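Local coordinates for pyruvate carboxylase n-terminal domain (Aquifex aeolicus, PDB 1ULZ), which forms the biotin carboxylase subunit of a pyruvate carboxylase, a biotin-dependent enzyme component built around an ATP-grasp fold, at residues A[248-251]-A[252-256]; A[183-186]-A[187-191]. The protein carries 1 engineered substitution. All coordinates share one frame; numbering follows the deposited sequence.

Interaction 1: residues A[248-251]-A[252-256]; sequences PEKR and EYYGN
Lys250 and Tyr254, one helical turn apart, run side by side in the same direction, and CE of Lys250 reaches the edge of the Tyr254 ring, lying in its plane 4.0 Å from CE2. In both, CG stands anti to the carbonyl carbon; the lysine's bend at chi3 (48°) then brings its CE methylene to the ring edge. One face of the same ring is met by CD1 of Tyr253, 3.9 Å above the ring centre. The two polar ends are held beyond the helix, Lys250 NZ by the carbonyl of Gly281 and Tyr254 OH by the amide of Leu283. Arg251 takes the other course, with CG anti to the backbone N (chi1 172°), and its guanidinium bridges to Glu225 and meets Phe329 in a cation-pi contact. Glu252 has CG beside its backbone N, 3.5 Å from Pro248 O; a bend at chi2 directs the carboxylate, whose OE2 bonds His222. Beneath these chains run the i-to-i+4 bonds of helix 248-264, the straightest from Tyr254 N to Lys250 O (3.0 Å, 178°). Within the helix the side chains thus meet through carbon, whereas their polar ends fasten it to the surrounding ATP-grasp domain.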
loop_
_atom_site.group_PDB
_atom_site.type_symbol
_atom_site.label_atom_id
_atom_site.label_comp_id
_atom_site.label_asym_id
_atom_site.label_seq_id
_atom_site.Cartn_x
_atom_site.Cartn_y
_atom_site.Cartn_z
ATOM N N PRO A 248 21.673 -14.371 0.901
ATOM C CA PRO A 248 22.168 -13.016 0.637
ATOM C C PRO A 248 23.489 -12.987 -0.139
ATOM O O PRO A 248 23.689 -12.124 -0.999
ATOM C CB PRO A 248 22.296 -12.417 2.035
ATOM C CG PRO A 248 21.178 -13.099 2.787
ATOM C CD PRO A 248 21.307 -14.538 2.317
ATOM N N GLU A 249 24.388 -13.928 0.153
ATOM C CA GLU A 249 25.669 -13.967 -0.545
ATOM C C GLU A 249 25.512 -14.359 -2.009
ATOM O O GLU A 249 26.186 -13.803 -2.880
ATOM C CB GLU A 249 26.654 -14.919 0.153
ATOM C CG GLU A 249 26.030 -15.921 1.125
ATOM C CD GLU A 249 25.436 -15.255 2.357
ATOM O OE1 GLU A 249 26.126 -14.396 2.962
ATOM O OE2 GLU A 249 24.288 -15.591 2.727
ATOM N N LYS A 250 24.632 -15.315 -2.288
ATOM C CA LYS A 250 24.416 -15.727 -3.667
ATOM C C LYS A 250 23.601 -14.677 -4.406
ATOM O O LYS A 250 23.758 -14.489 -5.613
ATOM C CB LYS A 250 23.715 -17.081 -3.719
ATOM C CG LYS A 250 24.643 -18.254 -3.401
ATOM C CD LYS A 250 23.914 -19.569 -3.625
ATOM C CE LYS A 250 23.209 -19.568 -4.988
ATOM N NZ LYS A 250 22.189 -20.655 -5.111
ATOM N N ARG A 251 22.731 -13.989 -3.671
ATOM C CA ARG A 251 21.916 -12.934 -4.259
ATOM C C ARG A 251 22.851 -11.876 -4.829
ATOM O O ARG A 251 22.672 -11.420 -5.957
ATOM C CB ARG A 251 21.000 -12.301 -3.202
ATOM C CG ARG A 251 20.260 -11.059 -3.696
ATOM C CD ARG A 251 19.055 -10.729 -2.816
ATOM N NE ARG A 251 18.099 -11.831 -2.827
ATOM C CZ ARG A 251 17.863 -12.630 -1.792
ATOM N NH1 ARG A 251 18.508 -12.447 -0.646
ATOM N NH2 ARG A 251 16.998 -13.630 -1.916
ATOM N N GLU A 252 23.855 -11.493 -4.042
ATOM C CA GLU A 252 24.811 -10.486 -4.489
ATOM C C GLU A 252 25.773 -11.035 -5.541
ATOM O O GLU A 252 26.137 -10.326 -6.479
ATOM C CB GLU A 252 25.590 -9.919 -3.298
ATOM C CG GLU A 252 24.732 -9.039 -2.401
ATOM C CD GLU A 252 23.979 -7.964 -3.185
ATOM O OE1 GLU A 252 22.836 -7.631 -2.799
ATOM O OE2 GLU A 252 24.532 -7.445 -4.183
ATOM N N TYR A 253 26.172 -12.298 -5.398
ATOM C CA TYR A 253 27.084 -12.902 -6.363
ATOM C C TYR A 253 26.498 -12.797 -7.771
ATOM O O TYR A 253 27.145 -12.270 -8.676
ATOM C CB TYR A 253 27.367 -14.370 -5.999
ATOM C CG TYR A 253 28.087 -15.153 -7.080
ATOM C CD1 TYR A 253 27.403 -16.076 -7.863
ATOM C CD2 TYR A 253 29.438 -14.943 -7.346
ATOM C CE1 TYR A 253 28.035 -16.764 -8.878
ATOM C CE2 TYR A 253 30.086 -15.633 -8.367
ATOM C CZ TYR A 253 29.376 -16.541 -9.130
ATOM O OH TYR A 253 29.984 -17.213 -10.168
ATOM N N TYR A 254 25.273 -13.283 -7.956
ATOM C CA TYR A 254 24.625 -13.218 -9.266
ATOM C C TYR A 254 24.257 -11.774 -9.614
ATOM O O TYR A 254 24.324 -11.362 -10.777
ATOM C CB TYR A 254 23.380 -14.119 -9.292
ATOM C CG TYR A 254 23.703 -15.601 -9.439
ATOM C CD1 TYR A 254 24.302 -16.086 -10.595
ATOM C CD2 TYR A 254 23.415 -16.506 -8.425
ATOM C CE1 TYR A 254 24.608 -17.430 -10.738
ATOM C CE2 TYR A 254 23.718 -17.852 -8.561
ATOM C CZ TYR A 254 24.317 -18.305 -9.720
ATOM O OH TYR A 254 24.632 -19.636 -9.870
ATOM N N GLY A 255 23.882 -11.003 -8.598
ATOM C CA GLY A 255 23.540 -9.609 -8.818
ATOM C C GLY A 255 24.696 -8.846 -9.453
ATOM O O GLY A 255 24.514 -8.149 -10.449
ATOM N N ASN A 256 25.894 -8.974 -8.886
ATOM C CA ASN A 256 27.059 -8.282 -9.441
ATOM C C ASN A 256 27.393 -8.777 -10.849
ATOM O O ASN A 256 27.841 -8.004 -11.700
ATOM C CB ASN A 256 28.275 -8.443 -8.526
ATOM C CG ASN A 256 28.161 -7.616 -7.250
ATOM O OD1 ASN A 256 27.857 -6.421 -7.294
ATOM N ND2 ASN A 256 28.422 -8.247 -6.109
#

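Interaction 2: residues A[183-186]-A[187-191]; sequences ASRE and AEKAF
Ala187 sends its amide one turn back along the helix, to Ala183 O, 3.1 Å away, while its methyl rests 3.7 Å from Ser184 O. Just before it, Glu186 holds its carboxylate on a chain extended beyond CG; OE2 forms a salt bridge with Arg168 and also accepts the amide of Gly164, and OE1 takes an N-H from Gln182 of the same helix. Two bonds on one oxygen and one on the other restrain this carboxylate and probably favour its charged form. Glu188 follows, its N bonded to Ser184 O. Its CG stands anti to the carbonyl carbon (chi1 -60°), a turn that places this methylene close against the same oxygen, 3.0 Å from Ser184 O. Ser184 itself turns its hydroxyl back along the helix, where OG is hydrogen-bonded to the carbonyls of Tyr180 and Glu181. The backbone bonds of Ala187 and Glu188 are the i-to-i+4 bonds of a regular alpha-helix, here the last turns of helix 173-189 in the ATP-binding, ATP-grasp part of the chain. Lys189 N still reaches back to Arg185 O, at 3.3 Å and 166°. Its side chain, extended beyond CG, lies alongside that of Arg185 and points the same way; CE touches Arg185 CG at 3.9 Å, and CG sits 3.3 Å from Arg185 O. The arginine bends at chi3 (-65°), and its NE remains 6.0 Å from Lys189 NZ, so the two side chains meet through their methylenes and not at their charged ends. At Ala190 the pattern changes: its amide bonds Ala187 O, three residues back, and its methyl lies 3.7 Å from Glu186 O. Phe191 N likewise turns to Glu188 O, and its positive phi takes the chain out of the helix.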
loop_
_atom_site.group_PDB
_atom_site.type_symbol
_atom_site.label_atom_id
_atom_site.label_comp_id
_atom_site.label_asym_id
_atom_site.label_seq_id
_atom_site.Cartn_x
_atom_site.Cartn_y
_atom_site.Cartn_z
ATOM N N ALA A 183 19.104 -41.749 -32.873
ATOM C CA ALA A 183 19.019 -40.473 -33.558
ATOM C C ALA A 183 19.808 -40.454 -34.863
ATOM O O ALA A 183 19.323 -39.946 -35.878
ATOM C CB ALA A 183 19.505 -39.353 -32.638
ATOM N N SER A 184 21.028 -40.988 -34.840
ATOM C CA SER A 184 21.856 -40.996 -36.043
ATOM C C SER A 184 21.317 -42.010 -37.036
ATOM O O SER A 184 21.526 -41.892 -38.246
ATOM C CB SER A 184 23.321 -41.302 -35.694
ATOM O OG SER A 184 23.449 -42.502 -34.952
ATOM N N ARG A 185 20.602 -42.997 -36.514
ATOM C CA ARG A 185 20.006 -44.037 -37.331
ATOM C C ARG A 185 18.887 -43.395 -38.145
ATOM O O ARG A 185 18.778 -43.600 -39.356
ATOM C CB ARG A 185 19.461 -45.126 -36.415
ATOM C CG ARG A 185 18.839 -46.299 -37.106
ATOM C CD ARG A 185 18.618 -47.406 -36.086
ATOM N NE ARG A 185 19.881 -47.909 -35.552
ATOM C CZ ARG A 185 20.110 -48.141 -34.260
ATOM N NH1 ARG A 185 19.158 -47.909 -33.359
ATOM N NH2 ARG A 185 21.291 -48.609 -33.867
ATOM N N GLU A 186 18.071 -42.591 -37.472
ATOM C CA GLU A 186 16.967 -41.908 -38.135
ATOM C C GLU A 186 17.467 -40.915 -39.172
ATOM O O GLU A 186 16.823 -40.707 -40.200
ATOM C CB GLU A 186 16.097 -41.193 -37.097
ATOM C CG GLU A 186 15.394 -42.154 -36.156
ATOM C CD GLU A 186 14.612 -41.450 -35.080
ATOM O OE1 GLU A 186 13.992 -42.147 -34.244
ATOM O OE2 GLU A 186 14.621 -40.198 -35.071
ATOM N N ALA A 187 18.618 -40.302 -38.912
ATOM C CA ALA A 187 19.176 -39.333 -39.850
ATOM C C ALA A 187 19.687 -40.010 -41.127
ATOM O O ALA A 187 19.466 -39.517 -42.230
ATOM C CB ALA A 187 20.310 -38.544 -39.177
ATOM N N GLU A 188 20.374 -41.137 -40.979
ATOM C CA GLU A 188 20.897 -41.851 -42.140
ATOM C C GLU A 188 19.787 -42.282 -43.103
ATOM O O GLU A 188 19.914 -42.130 -44.329
ATOM C CB GLU A 188 21.693 -43.082 -41.686
ATOM C CG GLU A 188 22.894 -42.746 -40.797
ATOM C CD GLU A 188 23.744 -43.962 -40.462
ATOM O OE1 GLU A 188 24.217 -44.634 -41.417
ATOM O OE2 GLU A 188 23.942 -44.245 -39.248
ATOM N N LYS A 189 18.697 -42.810 -42.550
ATOM C CA LYS A 189 17.576 -43.268 -43.363
ATOM C C LYS A 189 16.942 -42.127 -44.150
ATOM O O LYS A 189 16.247 -42.358 -45.144
ATOM C CB LYS A 189 16.511 -43.923 -42.482
ATOM C CG LYS A 189 17.016 -45.088 -41.656
ATOM C CD LYS A 189 15.849 -45.796 -40.961
ATOM C CE LYS A 189 16.357 -46.894 -40.037
ATOM N NZ LYS A 189 15.228 -47.644 -39.399
ATOM N N ALA A 190 17.175 -40.898 -43.694
ATOM C CA ALA A 190 16.628 -39.720 -44.346
ATOM C C ALA A 190 17.686 -39.086 -45.244
ATOM O O ALA A 190 17.508 -37.983 -45.760
ATOM C CB ALA A 190 16.145 -38.720 -43.298
ATOM N N PHE A 191 18.796 -39.792 -45.425
ATOM C CA PHE A 191 19.880 -39.318 -46.281
ATOM C C PHE A 191 20.337 -37.895 -45.969
ATOM O O PHE A 191 20.247 -36.999 -46.818
ATOM C CB PHE A 191 19.445 -39.387 -47.742
ATOM C CG PHE A 191 18.753 -40.671 -48.111
ATOM C CD1 PHE A 191 17.466 -40.940 -47.656
ATOM C CD2 PHE A 191 19.376 -41.593 -48.935
ATOM C CE1 PHE A 191 16.810 -42.102 -48.018
ATOM C CE2 PHE A 191 18.726 -42.763 -49.306
ATOM C CZ PHE A 191 17.439 -43.015 -48.845
#

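How the interactions relate
Interaction 2 comes first along the chain, at the C-terminal end of helix 173-189, and interaction 1 follows at the N-terminal start of helix 248-264. Both belong to the ATP-grasp region, yet their centres are 46 Å apart and their nearest atoms about 31 Å, so neither touches the other. Interaction 1 lies about 20 Å from the centre of the chain, where residues of strands 206-214, 220-232 and 283-289 of the large antiparallel sheet bond to its helix. Interaction 2 lies about 40 Å out, on a helix next to strand 168-170, in an outlying part of the ATP-grasp region that is probably the small, lid-like subdomain of this fold.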